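Long-range contact in glucose-6-phosphate isomerase (Plasmodium falciparum, PDB 3QKI), which probably interconverts alpha-D-glucose 6-phosphate and beta-D-fructose 6-phosphate in the second step of glycolysis: residues Met333-Asp344 and Phe523-Leu532. Numbering follows the deposited sequence.
Sequences MRNFLNGCHDMD and FYTCGLLLSL
Gly339 and Gly527 meet where helices 330-349 and 523-543 cross in the same general direction at -40°, their CA atoms 4.2 Å apart. The helix axes close to 6.4 Å there. This is a right-handed glycine crossing that resembles the GASright pairing of membrane helices, here inside a soluble enzyme, with four CA-H...O contacts. Phe336 CA lies 3.2 Å from Phe523 O, and Gly339 CA lies 3.4 Å from Tyr524 O. Tyr524 CA to Asn335 O and Gly527 CA to Phe336 O are the other two.

Each glycine also carries an aromatic ring from the opposite helix. Phe336 has CG anti to its N (chi1 175°), which lays a ring face over Gly527 CA. The ring is a knob among Phe523, Cys526, Gly527 and Leu530, with Cys526 CB at its edge. Tyr524 does the same in return, one face over Gly339 CA. Beyond Phe336, Met333 SD makes an oblique Met-aromatic contact with Phe523.

Two hydrogen bonds link side chains. Tyr524 OH donates to the anti lone pair of Asp342 OD2 at 2.6 Å. Ser531 OG donates to Asp344 OD1 at 2.8 Å, from above the carboxylate plane. Asp344 OD2 forms a salt bridge with Arg117, so both its oxygens are engaged.

Helix 179-197 packs on Phe336, Phe523 and Cys526. Helix 318-328 touches Met333. Strand 513-518 of the mixed sheet, which helix 523-543 follows, lies against Leu532.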
loop_
_atom_site.group_PDB
_atom_site.type_symbol
_atom_site.label_atom_id
_atom_site.label_comp_id
_atom_site.label_asym_id
_atom_site.label_seq_id
_atom_site.Cartn_x
_atom_site.Cartn_y
_atom_site.Cartn_z
ATOM N N MET A 333 -8.182 -6.279 -24.840
ATOM C CA MET A 333 -8.958 -5.248 -24.168
ATOM C C MET A 333 -10.463 -5.362 -24.419
ATOM O O MET A 333 -11.248 -5.046 -23.507
ATOM C CB MET A 333 -8.371 -3.863 -24.385
ATOM C CG MET A 333 -6.983 -3.692 -23.748
ATOM S SD MET A 333 -6.726 -4.592 -22.175
ATOM C CE MET A 333 -7.868 -3.673 -21.067
ATOM N N ARG A 334 -10.860 -5.884 -25.620
ATOM C CA ARG A 334 -12.264 -6.109 -25.948
ATOM C C ARG A 334 -12.798 -7.207 -25.014
ATOM O O ARG A 334 -13.896 -7.069 -24.480
ATOM C CB ARG A 334 -12.415 -6.486 -27.434
ATOM C CG ARG A 334 -13.846 -6.721 -27.902
ATOM C CD ARG A 334 -13.970 -6.646 -29.418
ATOM N NE ARG A 334 -12.916 -7.396 -30.098
ATOM C CZ ARG A 334 -12.348 -7.032 -31.243
ATOM N NH1 ARG A 334 -12.759 -5.937 -31.878
ATOM N NH2 ARG A 334 -11.396 -7.772 -31.783
ATOM N N ASN A 335 -11.989 -8.266 -24.765
ATOM C CA ASN A 335 -12.370 -9.347 -23.855
ATOM C C ASN A 335 -12.524 -8.823 -22.421
ATOM O O ASN A 335 -13.424 -9.278 -21.716
ATOM C CB ASN A 335 -11.354 -10.491 -23.875
ATOM C CG ASN A 335 -11.470 -11.314 -25.125
ATOM O OD1 ASN A 335 -12.521 -11.356 -25.782
ATOM N ND2 ASN A 335 -10.384 -11.954 -25.513
ATOM N N PHE A 336 -11.621 -7.901 -21.989
ATOM C CA PHE A 336 -11.670 -7.252 -20.672
ATOM C C PHE A 336 -13.002 -6.497 -20.565
ATOM O O PHE A 336 -13.698 -6.624 -19.559
ATOM C CB PHE A 336 -10.506 -6.283 -20.486
ATOM C CG PHE A 336 -10.535 -5.475 -19.195
ATOM C CD1 PHE A 336 -10.027 -6.002 -18.012
ATOM C CD2 PHE A 336 -11.031 -4.175 -19.176
ATOM C CE1 PHE A 336 -10.050 -5.256 -16.824
ATOM C CE2 PHE A 336 -11.046 -3.432 -17.990
ATOM C CZ PHE A 336 -10.569 -3.985 -16.818
ATOM N N LEU A 337 -13.368 -5.745 -21.625
ATOM C CA LEU A 337 -14.635 -4.987 -21.676
ATOM C C LEU A 337 -15.839 -5.895 -21.586
ATOM O O LEU A 337 -16.784 -5.550 -20.884
ATOM C CB LEU A 337 -14.712 -4.063 -22.909
ATOM C CG LEU A 337 -13.735 -2.871 -22.896
ATOM C CD1 LEU A 337 -13.704 -2.165 -24.269
ATOM C CD2 LEU A 337 -14.089 -1.876 -21.814
ATOM N N ASN A 338 -15.783 -7.080 -22.237
ATOM C CA ASN A 338 -16.862 -8.071 -22.194
ATOM C C ASN A 338 -17.061 -8.583 -20.780
ATOM O O ASN A 338 -18.202 -8.767 -20.356
ATOM C CB ASN A 338 -16.582 -9.245 -23.152
ATOM C CG ASN A 338 -16.620 -8.852 -24.604
ATOM O OD1 ASN A 338 -17.005 -7.737 -24.972
ATOM N ND2 ASN A 338 -16.207 -9.766 -25.469
ATOM N N GLY A 339 -15.956 -8.769 -20.053
ATOM C CA GLY A 339 -15.986 -9.169 -18.651
ATOM C C GLY A 339 -16.707 -8.141 -17.802
ATOM O O GLY A 339 -17.606 -8.495 -17.046
ATOM N N CYS A 340 -16.340 -6.851 -17.957
ATOM C CA CYS A 340 -16.960 -5.721 -17.256
ATOM C C CYS A 340 -18.454 -5.728 -17.537
ATOM O O CYS A 340 -19.270 -5.605 -16.615
ATOM C CB CYS A 340 -16.340 -4.395 -17.690
ATOM S SG CYS A 340 -14.591 -4.212 -17.256
ATOM N N HIS A 341 -18.803 -5.868 -18.830
ATOM C CA HIS A 341 -20.182 -5.853 -19.292
ATOM C C HIS A 341 -21.030 -6.973 -18.698
ATOM O O HIS A 341 -22.134 -6.697 -18.216
ATOM C CB HIS A 341 -20.252 -5.859 -20.825
ATOM C CG HIS A 341 -21.663 -5.840 -21.337
ATOM N ND1 HIS A 341 -22.497 -4.757 -21.118
ATOM C CD2 HIS A 341 -22.349 -6.788 -22.015
ATOM C CE1 HIS A 341 -23.643 -5.063 -21.700
ATOM N NE2 HIS A 341 -23.595 -6.266 -22.266
ATOM N N ASP A 342 -20.516 -8.222 -18.693
ATOM C CA ASP A 342 -21.244 -9.365 -18.141
ATOM C C ASP A 342 -21.503 -9.228 -16.652
ATOM O O ASP A 342 -22.595 -9.567 -16.194
ATOM C CB ASP A 342 -20.549 -10.690 -18.482
ATOM C CG ASP A 342 -20.695 -11.079 -19.943
ATOM O OD1 ASP A 342 -21.553 -10.477 -20.638
ATOM O OD2 ASP A 342 -19.959 -11.979 -20.389
ATOM N N MET A 343 -20.540 -8.670 -15.900
ATOM C CA MET A 343 -20.746 -8.405 -14.473
ATOM C C MET A 343 -21.747 -7.228 -14.288
ATOM O O MET A 343 -22.574 -7.296 -13.388
ATOM C CB MET A 343 -19.411 -8.142 -13.752
ATOM C CG MET A 343 -19.555 -7.860 -12.242
ATOM S SD MET A 343 -20.394 -9.161 -11.289
ATOM C CE MET A 343 -19.136 -10.372 -11.279
ATOM N N ASP A 344 -21.695 -6.175 -15.159
ATOM C CA ASP A 344 -22.650 -5.065 -15.120
ATOM C C ASP A 344 -24.086 -5.604 -15.274
ATOM O O ASP A 344 -24.974 -5.212 -14.504
ATOM C CB ASP A 344 -22.402 -4.041 -16.238
ATOM C CG ASP A 344 -21.148 -3.200 -16.099
ATOM O OD1 ASP A 344 -20.547 -3.188 -14.989
ATOM O OD2 ASP A 344 -20.713 -2.621 -17.118
ATOM N N PHE A 523 -7.979 -11.858 -19.378
ATOM C CA PHE A 523 -8.553 -10.526 -19.634
ATOM C C PHE A 523 -10.032 -10.408 -19.247
ATOM O O PHE A 523 -10.429 -9.423 -18.623
ATOM C CB PHE A 523 -8.298 -10.077 -21.082
ATOM C CG PHE A 523 -6.863 -9.679 -21.314
ATOM C CD1 PHE A 523 -6.439 -8.380 -21.073
ATOM C CD2 PHE A 523 -5.929 -10.610 -21.770
ATOM C CE1 PHE A 523 -5.092 -8.019 -21.253
ATOM C CE2 PHE A 523 -4.592 -10.244 -21.974
ATOM C CZ PHE A 523 -4.182 -8.949 -21.717
ATOM N N TYR A 524 -10.833 -11.431 -19.591
ATOM C CA TYR A 524 -12.251 -11.471 -19.293
ATOM C C TYR A 524 -12.494 -11.438 -17.763
ATOM O O TYR A 524 -13.292 -10.631 -17.284
ATOM C CB TYR A 524 -12.874 -12.723 -19.940
ATOM C CG TYR A 524 -14.344 -12.872 -19.636
ATOM C CD1 TYR A 524 -14.778 -13.673 -18.586
ATOM C CD2 TYR A 524 -15.309 -12.222 -20.411
ATOM C CE1 TYR A 524 -16.137 -13.835 -18.316
ATOM C CE2 TYR A 524 -16.667 -12.361 -20.136
ATOM C CZ TYR A 524 -17.073 -13.149 -19.071
ATOM O OH TYR A 524 -18.400 -13.264 -18.752
ATOM N N THR A 525 -11.811 -12.328 -17.016
ATOM C CA THR A 525 -11.917 -12.421 -15.564
ATOM C C THR A 525 -11.448 -11.118 -14.878
ATOM O O THR A 525 -12.002 -10.742 -13.853
ATOM C CB THR A 525 -11.193 -13.693 -15.094
ATOM O OG1 THR A 525 -11.767 -14.831 -15.752
ATOM C CG2 THR A 525 -11.259 -13.886 -13.617
ATOM N N CYS A 526 -10.415 -10.449 -15.430
ATOM C CA CYS A 526 -9.938 -9.192 -14.838
ATOM C C CYS A 526 -11.046 -8.123 -14.954
ATOM O O CYS A 526 -11.195 -7.290 -14.058
ATOM C CB CYS A 526 -8.634 -8.733 -15.484
ATOM S SG CYS A 526 -7.723 -7.503 -14.514
ATOM N N GLY A 527 -11.831 -8.199 -16.029
ATOM C CA GLY A 527 -12.990 -7.343 -16.267
ATOM C C GLY A 527 -14.089 -7.654 -15.258
ATOM O O GLY A 527 -14.662 -6.731 -14.659
ATOM N N LEU A 528 -14.354 -8.969 -15.012
ATOM C CA LEU A 528 -15.332 -9.389 -13.998
ATOM C C LEU A 528 -14.943 -8.802 -12.619
ATOM O O LEU A 528 -15.815 -8.293 -11.921
ATOM C CB LEU A 528 -15.375 -10.921 -13.860
ATOM C CG LEU A 528 -15.981 -11.754 -14.964
ATOM C CD1 LEU A 528 -15.849 -13.219 -14.613
ATOM C CD2 LEU A 528 -17.469 -11.392 -15.211
ATOM N N LEU A 529 -13.641 -8.885 -12.249
ATOM C CA LEU A 529 -13.110 -8.383 -10.973
ATOM C C LEU A 529 -13.275 -6.851 -10.842
ATOM O O LEU A 529 -13.717 -6.383 -9.801
ATOM C CB LEU A 529 -11.646 -8.833 -10.756
ATOM C CG LEU A 529 -10.956 -8.416 -9.448
ATOM C CD1 LEU A 529 -11.639 -9.023 -8.226
ATOM C CD2 LEU A 529 -9.473 -8.810 -9.465
ATOM N N LEU A 530 -12.931 -6.091 -11.883
ATOM C CA LEU A 530 -13.085 -4.638 -11.865
ATOM C C LEU A 530 -14.542 -4.243 -11.680
ATOM O O LEU A 530 -14.851 -3.445 -10.790
ATOM C CB LEU A 530 -12.541 -3.969 -13.150
ATOM C CG LEU A 530 -12.858 -2.470 -13.267
ATOM C CD1 LEU A 530 -12.042 -1.652 -12.291
ATOM C CD2 LEU A 530 -12.780 -1.995 -14.668
ATOM N N SER A 531 -15.436 -4.812 -12.505
ATOM C CA SER A 531 -16.852 -4.461 -12.454
ATOM C C SER A 531 -17.477 -4.873 -11.124
ATOM O O SER A 531 -18.318 -4.154 -10.616
ATOM C CB SER A 531 -17.609 -5.033 -13.647
ATOM O OG SER A 531 -19.010 -4.882 -13.462
ATOM N N LEU A 532 -17.046 -6.000 -10.552
ATOM C CA LEU A 532 -17.538 -6.489 -9.275
ATOM C C LEU A 532 -17.350 -5.405 -8.196
ATOM O O LEU A 532 -18.290 -5.118 -7.464
ATOM C CB LEU A 532 -16.812 -7.805 -8.887
ATOM C CG LEU A 532 -17.070 -8.356 -7.476
ATOM C CD1 LEU A 532 -18.532 -8.624 -7.260
ATOM C CD2 LEU A 532 -16.236 -9.614 -7.209
#